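PDB 3GYC: putative glycoside hydrolase from Parabacteroides distasonis ATCC 8503, which probably hydrolyses glycosidic bonds in carbohydrates with a cellulase-like TIM-barrel domain. Local coordinates for residues Y155-N160 / P207-F212; L228-H233 / P300-E305. One frame throughout, in Å; residues are numbered along the deposited sequence.

Contact 1: residues Y155-N160 / P207-F212; sequences YVDLCN and PFLYSF
Strands 153-157 and 208-209 are successive parallel strands of the TIM barrel, joined here through Val156 and Phe208 and through Asp157 and Leu209. The ladder starts with Val156 N giving a nearly straight bond to Pro207 O at 3.0 Å. Val156 O then takes Leu209 N, and Leu209 O takes Leu158 N. Beyond this point the strands give way to loops, and the carboxylate of Asp157 takes over the pairing. With CG anti to the backbone N (chi1 164°), the group runs forward past the strand end. OD1 accepts Cys159 N at 2.9 Å, closing an Asx turn, and Ser211 N at 3.0 Å; these two donors approach from opposite faces of the carboxylate. OD2 receives the Ser211 hydroxyl on its syn side but tilted out of the carboxylate plane, with OG 2.7 Å away, and also bonds to Ser113 OG of the next strand. Replacing Asp157 by an alanine removes both oxygens and would probably leave Cys159 N without its acceptor, undoing the Asx turn, and Ser211 without the carboxylate that takes both its N-H and its hydroxyl.

On the face that carries Asp157 and Leu209, Leu209 CD2 comes to 3.4 Å from Tyr155 CD1. On the other face Val156 and Phe208 lie side by side, pointing the same way, with Val156 CB 3.6 Å from Phe208 CD1. Further on, Leu158 CB sits over the Tyr210 ring, 3.6 Å from its centroid and 17° off the normal, a CH-pi contact, while the Tyr210 hydroxyl is bonded to Ser195 OG.

Helices 130-146 and 186-200 cover the face of Val156 and Phe208: Trp137 and Leu141 meet Val156, and Met199 meets Phe208. Across the face of Asp157 and Leu209, Glu232 of strand 231-232 touches Tyr155, Leu209 and Ser211.

Contact 2: residues L228-H233 / P300-E305; sequences LDLYEH and PLVTTE
Glu232 leaves its strand with CG anti to the backbone N (chi1 -155°) and then bends at chi2 (-91°), which carries its carboxylate across to Thr304. There Thr304 OG1, placed between its own backbone N and carbonyl carbon (chi1 65°), swings in beside the backbone N-H, so that one residue grips OE2 twice. Thr304 N lies 2.9 Å from Glu232 OE2, nearly in line with the C-O bond, and Thr304 OG1 gives OE2 a 2.7 Å bond from above the carboxylate plane. The other oxygen, OE1, is bonded to His234 NE2, which should further fix the rotation of the group.

Leading up to this clasp is a short parallel ladder. Tyr231 N donates to Pro300 O, Val302 N to Tyr231 O at 2.8 Å, and His233 N to Val302 O. The next carbonyl, His233 O, takes a side-chain donor instead: Thr303 OG1 reaches it in the carbonyl plane at 2.8 Å.

Apolar contacts flank the ladder. Glu232 CG lies 3.8 Å from Val302 CG1, and Leu230 CD1 lies at the same distance from Val302 CG2. On the opposite face Leu301 CD2 meets Tyr231 CB at 3.5 Å, and Met290 of helix 276-297 packs on both residues. Tyr231 and Leu301 thus face the helical layer while Glu232 and Val302 point into the barrel, as expected of neighbouring strands in a TIM barrel.

Both contacts are buried in the core of one barrel, their centres about 8 Å apart, and each pairs parallel strands with a carboxylate clamping the loop beyond. They divide the work differently: in contact 1 the Asp157 oxygens are shared between its own Asx turn, Ser211 of the facing loop and Ser113 of the next strand, whereas in contact 2 a longer acid spends one oxygen on a single threonine. Strands 208-209 and 231-232, one from each contact, are themselves neighbours, linked by Phe208 N to Asp229 OD2 and Phe212 N to Glu232 O, which closes the barrel. At the C-terminal strand ends, where TIM-barrel enzymes carry their active sites, Asn160 and Glu305 come together, each bonded to Arg55.

Contact 1: residues Y155-N160 / P207-F212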
loop_
_atom_site.group_PDB
_atom_site.type_symbol
_atom_site.label_atom_id
_atom_site.label_comp_id
_atom_site.label_asym_id
_atom_site.label_seq_id
_atom_site.Cartn_x
_atom_site.Cartn_y
_atom_site.Cartn_z
ATOM N N TYR A 155 -5.624 9.412 -4.202
ATOM C CA TYR A 155 -4.350 9.537 -4.872
ATOM C C TYR A 155 -4.197 8.402 -5.852
ATOM O O TYR A 155 -4.922 7.420 -5.785
ATOM C CB TYR A 155 -3.171 9.530 -3.875
ATOM C CG TYR A 155 -2.916 8.238 -3.115
ATOM C CD1 TYR A 155 -2.204 7.214 -3.703
ATOM C CD2 TYR A 155 -3.363 8.047 -1.808
ATOM C CE1 TYR A 155 -1.936 6.019 -3.021
ATOM C CE2 TYR A 155 -3.129 6.831 -1.128
ATOM C CZ TYR A 155 -2.394 5.845 -1.735
ATOM O OH TYR A 155 -2.085 4.667 -1.131
ATOM N N VAL A 156 -3.222 8.538 -6.758
ATOM C CA VAL A 156 -2.941 7.504 -7.729
ATOM C C VAL A 156 -1.472 7.212 -7.663
ATOM O O VAL A 156 -0.643 8.096 -7.927
ATOM C CB VAL A 156 -3.333 7.919 -9.177
ATOM C CG1 VAL A 156 -2.900 6.827 -10.217
ATOM C CG2 VAL A 156 -4.819 8.227 -9.231
ATOM N N ASP A 157 -1.170 5.954 -7.387
ATOM C CA ASP A 157 0.196 5.404 -7.299
ATOM C C ASP A 157 0.395 4.508 -8.510
ATOM O O ASP A 157 -0.322 3.515 -8.671
ATOM C CB ASP A 157 0.337 4.635 -5.974
ATOM C CG ASP A 157 1.556 3.698 -5.923
ATOM O OD1 ASP A 157 2.526 3.840 -6.728
ATOM O OD2 ASP A 157 1.513 2.787 -5.051
ATOM N N LEU A 158 1.389 4.811 -9.330
ATOM C CA LEU A 158 1.582 4.056 -10.577
ATOM C C LEU A 158 2.159 2.685 -10.418
ATOM O O LEU A 158 2.116 1.908 -11.368
ATOM C CB LEU A 158 2.374 4.866 -11.634
ATOM C CG LEU A 158 1.510 5.858 -12.428
ATOM C CD1 LEU A 158 0.932 6.913 -11.535
ATOM C CD2 LEU A 158 2.311 6.528 -13.567
ATOM N N CYS A 159 2.731 2.372 -9.257
ATOM C CA CYS A 159 3.227 1.029 -9.025
ATOM C C CYS A 159 3.647 0.753 -7.594
ATOM O O CYS A 159 4.520 1.452 -7.064
ATOM C CB CYS A 159 4.458 0.775 -9.909
ATOM S SG CYS A 159 4.883 -0.963 -9.892
ATOM N N ASN A 160 3.030 -0.265 -6.976
ATOM C CA ASN A 160 3.439 -0.744 -5.670
ATOM C C ASN A 160 4.918 -1.070 -5.623
ATOM O O ASN A 160 5.403 -1.834 -6.456
ATOM C CB ASN A 160 2.693 -2.021 -5.321
ATOM C CG ASN A 160 3.180 -2.648 -4.026
ATOM O OD1 ASN A 160 2.885 -2.145 -2.923
ATOM N ND2 ASN A 160 3.917 -3.766 -4.144
ATOM N N PRO A 207 -3.245 13.986 -6.923
ATOM C CA PRO A 207 -1.943 13.648 -6.354
ATOM C C PRO A 207 -1.432 12.348 -6.953
ATOM O O PRO A 207 -2.105 11.314 -6.864
ATOM C CB PRO A 207 -2.209 13.488 -4.855
ATOM C CG PRO A 207 -3.547 14.041 -4.621
ATOM C CD PRO A 207 -4.302 14.062 -5.907
ATOM N N PHE A 208 -0.266 12.407 -7.575
ATOM C CA PHE A 208 0.376 11.247 -8.193
ATOM C C PHE A 208 1.695 10.927 -7.537
ATOM O O PHE A 208 2.434 11.819 -7.121
ATOM C CB PHE A 208 0.649 11.502 -9.671
ATOM C CG PHE A 208 -0.599 11.563 -10.524
ATOM C CD1 PHE A 208 -1.322 10.402 -10.803
ATOM C CD2 PHE A 208 -1.014 12.746 -11.080
ATOM C CE1 PHE A 208 -2.466 10.433 -11.603
ATOM C CE2 PHE A 208 -2.157 12.790 -11.862
ATOM C CZ PHE A 208 -2.891 11.617 -12.105
ATOM N N LEU A 209 2.015 9.643 -7.497
ATOM C CA LEU A 209 3.273 9.164 -6.935
ATOM C C LEU A 209 3.571 7.754 -7.419
ATOM O O LEU A 209 2.803 7.196 -8.187
ATOM C CB LEU A 209 3.150 9.094 -5.404
ATOM C CG LEU A 209 2.273 7.951 -4.864
ATOM C CD1 LEU A 209 2.784 7.500 -3.512
ATOM C CD2 LEU A 209 0.789 8.355 -4.869
ATOM N N TYR A 210 4.710 7.216 -6.968
ATOM C CA TYR A 210 5.045 5.805 -7.053
ATOM C C TYR A 210 5.422 5.441 -5.615
ATOM O O TYR A 210 6.070 6.255 -4.928
ATOM C CB TYR A 210 6.218 5.516 -7.954
ATOM C CG TYR A 210 5.990 5.527 -9.453
ATOM C CD1 TYR A 210 5.738 6.695 -10.139
ATOM C CD2 TYR A 210 6.152 4.358 -10.203
ATOM C CE1 TYR A 210 5.604 6.711 -11.541
ATOM C CE2 TYR A 210 6.018 4.360 -11.581
ATOM C CZ TYR A 210 5.752 5.531 -12.247
ATOM O OH TYR A 210 5.617 5.526 -13.605
ATOM N N SER A 211 5.008 4.263 -5.134
ATOM C CA SER A 211 5.289 3.865 -3.753
ATOM C C SER A 211 6.565 3.029 -3.661
ATOM O O SER A 211 6.876 2.250 -4.552
ATOM C CB SER A 211 4.115 3.116 -3.125
ATOM O OG SER A 211 3.793 1.914 -3.796
ATOM N N PHE A 212 7.276 3.217 -2.555
ATOM C CA PHE A 212 8.555 2.608 -2.315
ATOM C C PHE A 212 8.683 1.846 -0.979
ATOM O O PHE A 212 7.977 2.140 -0.009
ATOM C CB PHE A 212 9.624 3.693 -2.319
ATOM C CG PHE A 212 9.588 4.625 -3.517
ATOM C CD1 PHE A 212 9.399 4.152 -4.802
ATOM C CD2 PHE A 212 9.865 5.977 -3.344
ATOM C CE1 PHE A 212 9.392 5.002 -5.873
ATOM C CE2 PHE A 212 9.879 6.840 -4.415
ATOM C CZ PHE A 212 9.641 6.348 -5.687
#

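Contact 2: residues L228-H233 / P300-E305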
loop_
_atom_site.group_PDB
_atom_site.type_symbol
_atom_site.label_atom_id
_atom_site.label_comp_id
_atom_site.label_asym_id
_atom_site.label_seq_id
_atom_site.Cartn_x
_atom_site.Cartn_y
_atom_site.Cartn_z
ATOM N N LEU A 228 6.997 13.944 -7.265
ATOM C CA LEU A 228 6.086 13.124 -6.461
ATOM C C LEU A 228 5.259 14.079 -5.603
ATOM O O LEU A 228 5.808 14.988 -4.988
ATOM C CB LEU A 228 6.862 12.183 -5.562
ATOM C CG LEU A 228 7.759 11.172 -6.280
ATOM C CD1 LEU A 228 8.639 10.410 -5.294
ATOM C CD2 LEU A 228 6.932 10.231 -7.132
ATOM N N ASP A 229 3.947 13.895 -5.586
ATOM C CA ASP A 229 3.035 14.776 -4.814
ATOM C C ASP A 229 2.945 14.365 -3.333
ATOM O O ASP A 229 2.488 15.139 -2.486
ATOM C CB ASP A 229 1.634 14.761 -5.439
ATOM C CG ASP A 229 1.572 15.454 -6.813
ATOM O OD1 ASP A 229 2.363 16.427 -7.028
ATOM O OD2 ASP A 229 0.712 15.068 -7.692
ATOM N N LEU A 230 3.296 13.108 -3.062
ATOM C CA LEU A 230 3.307 12.520 -1.732
ATOM C C LEU A 230 4.238 11.310 -1.721
ATOM O O LEU A 230 4.651 10.828 -2.774
ATOM C CB LEU A 230 1.914 12.071 -1.299
ATOM C CG LEU A 230 1.166 11.060 -2.145
ATOM C CD1 LEU A 230 0.434 9.985 -1.314
ATOM C CD2 LEU A 230 0.192 11.751 -3.121
ATOM N N TYR A 231 4.566 10.804 -0.544
ATOM C CA TYR A 231 5.369 9.616 -0.471
ATOM C C TYR A 231 4.506 8.558 0.229
ATOM O O TYR A 231 3.869 8.843 1.266
ATOM C CB TYR A 231 6.700 9.784 0.316
ATOM C CG TYR A 231 7.581 10.957 -0.016
ATOM C CD1 TYR A 231 7.611 11.526 -1.287
ATOM C CD2 TYR A 231 8.461 11.468 0.949
ATOM C CE1 TYR A 231 8.439 12.611 -1.560
ATOM C CE2 TYR A 231 9.308 12.522 0.669
ATOM C CZ TYR A 231 9.304 13.074 -0.584
ATOM O OH TYR A 231 10.124 14.122 -0.829
ATOM N N GLU A 232 4.451 7.363 -0.359
ATOM C CA GLU A 232 3.756 6.222 0.239
ATOM C C GLU A 232 4.900 5.269 0.547
ATOM O O GLU A 232 5.411 4.649 -0.355
ATOM C CB GLU A 232 2.697 5.639 -0.709
ATOM C CG GLU A 232 1.527 4.884 0.008
ATOM C CD GLU A 232 1.727 3.388 0.232
ATOM O OE1 GLU A 232 1.879 2.652 -0.768
ATOM O OE2 GLU A 232 1.652 2.915 1.391
ATOM N N HIS A 233 5.337 5.195 1.808
ATOM C CA HIS A 233 6.509 4.431 2.148
ATOM C C HIS A 233 6.147 3.281 3.064
ATOM O O HIS A 233 5.412 3.449 4.030
ATOM C CB HIS A 233 7.599 5.304 2.765
ATOM C CG HIS A 233 8.966 4.775 2.479
ATOM N ND1 HIS A 233 9.666 5.136 1.349
ATOM C CD2 HIS A 233 9.698 3.818 3.093
ATOM C CE1 HIS A 233 10.802 4.460 1.311
ATOM N NE2 HIS A 233 10.841 3.647 2.354
ATOM N N PRO A 300 3.629 15.244 1.948
ATOM C CA PRO A 300 2.828 14.457 2.874
ATOM C C PRO A 300 3.191 12.991 2.776
ATOM O O PRO A 300 3.685 12.545 1.750
ATOM C CB PRO A 300 1.392 14.696 2.436
ATOM C CG PRO A 300 1.450 15.274 1.092
ATOM C CD PRO A 300 2.821 15.844 0.872
ATOM N N LEU A 301 2.981 12.268 3.859
ATOM C CA LEU A 301 3.272 10.858 3.903
ATOM C C LEU A 301 2.037 10.005 4.054
ATOM O O LEU A 301 1.071 10.375 4.735
ATOM C CB LEU A 301 4.202 10.549 5.079
ATOM C CG LEU A 301 5.632 11.024 4.954
ATOM C CD1 LEU A 301 6.428 10.653 6.214
ATOM C CD2 LEU A 301 6.257 10.444 3.697
ATOM N N VAL A 302 2.072 8.851 3.397
ATOM C CA VAL A 302 1.069 7.824 3.589
ATOM C C VAL A 302 1.835 6.509 3.799
ATOM O O VAL A 302 2.837 6.271 3.150
ATOM C CB VAL A 302 0.062 7.663 2.369
ATOM C CG1 VAL A 302 -0.863 6.434 2.593
ATOM C CG2 VAL A 302 -0.775 8.929 2.146
ATOM N N THR A 303 1.377 5.655 4.707
ATOM C CA THR A 303 1.955 4.328 4.891
ATOM C C THR A 303 0.787 3.353 4.971
ATOM O O THR A 303 -0.106 3.529 5.805
ATOM C CB THR A 303 2.908 4.226 6.143
ATOM O OG1 THR A 303 4.111 4.985 5.921
ATOM C CG2 THR A 303 3.309 2.744 6.422
ATOM N N THR A 304 0.751 2.350 4.069
ATOM C CA THR A 304 -0.304 1.336 4.062
ATOM C C THR A 304 0.246 -0.068 4.316
ATOM O O THR A 304 -0.522 -1.006 4.492
ATOM C CB THR A 304 -1.089 1.327 2.716
ATOM O OG1 THR A 304 -0.215 0.938 1.648
ATOM C CG2 THR A 304 -1.718 2.720 2.438
ATOM N N GLU A 305 1.579 -0.208 4.384
ATOM C CA GLU A 305 2.217 -1.480 4.635
ATOM C C GLU A 305 3.216 -1.268 5.783
ATOM O O GLU A 305 4.190 -0.560 5.646
ATOM C CB GLU A 305 2.864 -1.998 3.353
ATOM C CG GLU A 305 1.867 -2.147 2.164
ATOM C CD GLU A 305 2.376 -3.152 1.101
ATOM O OE1 GLU A 305 2.878 -4.217 1.503
ATOM O OE2 GLU A 305 2.243 -2.913 -0.126
#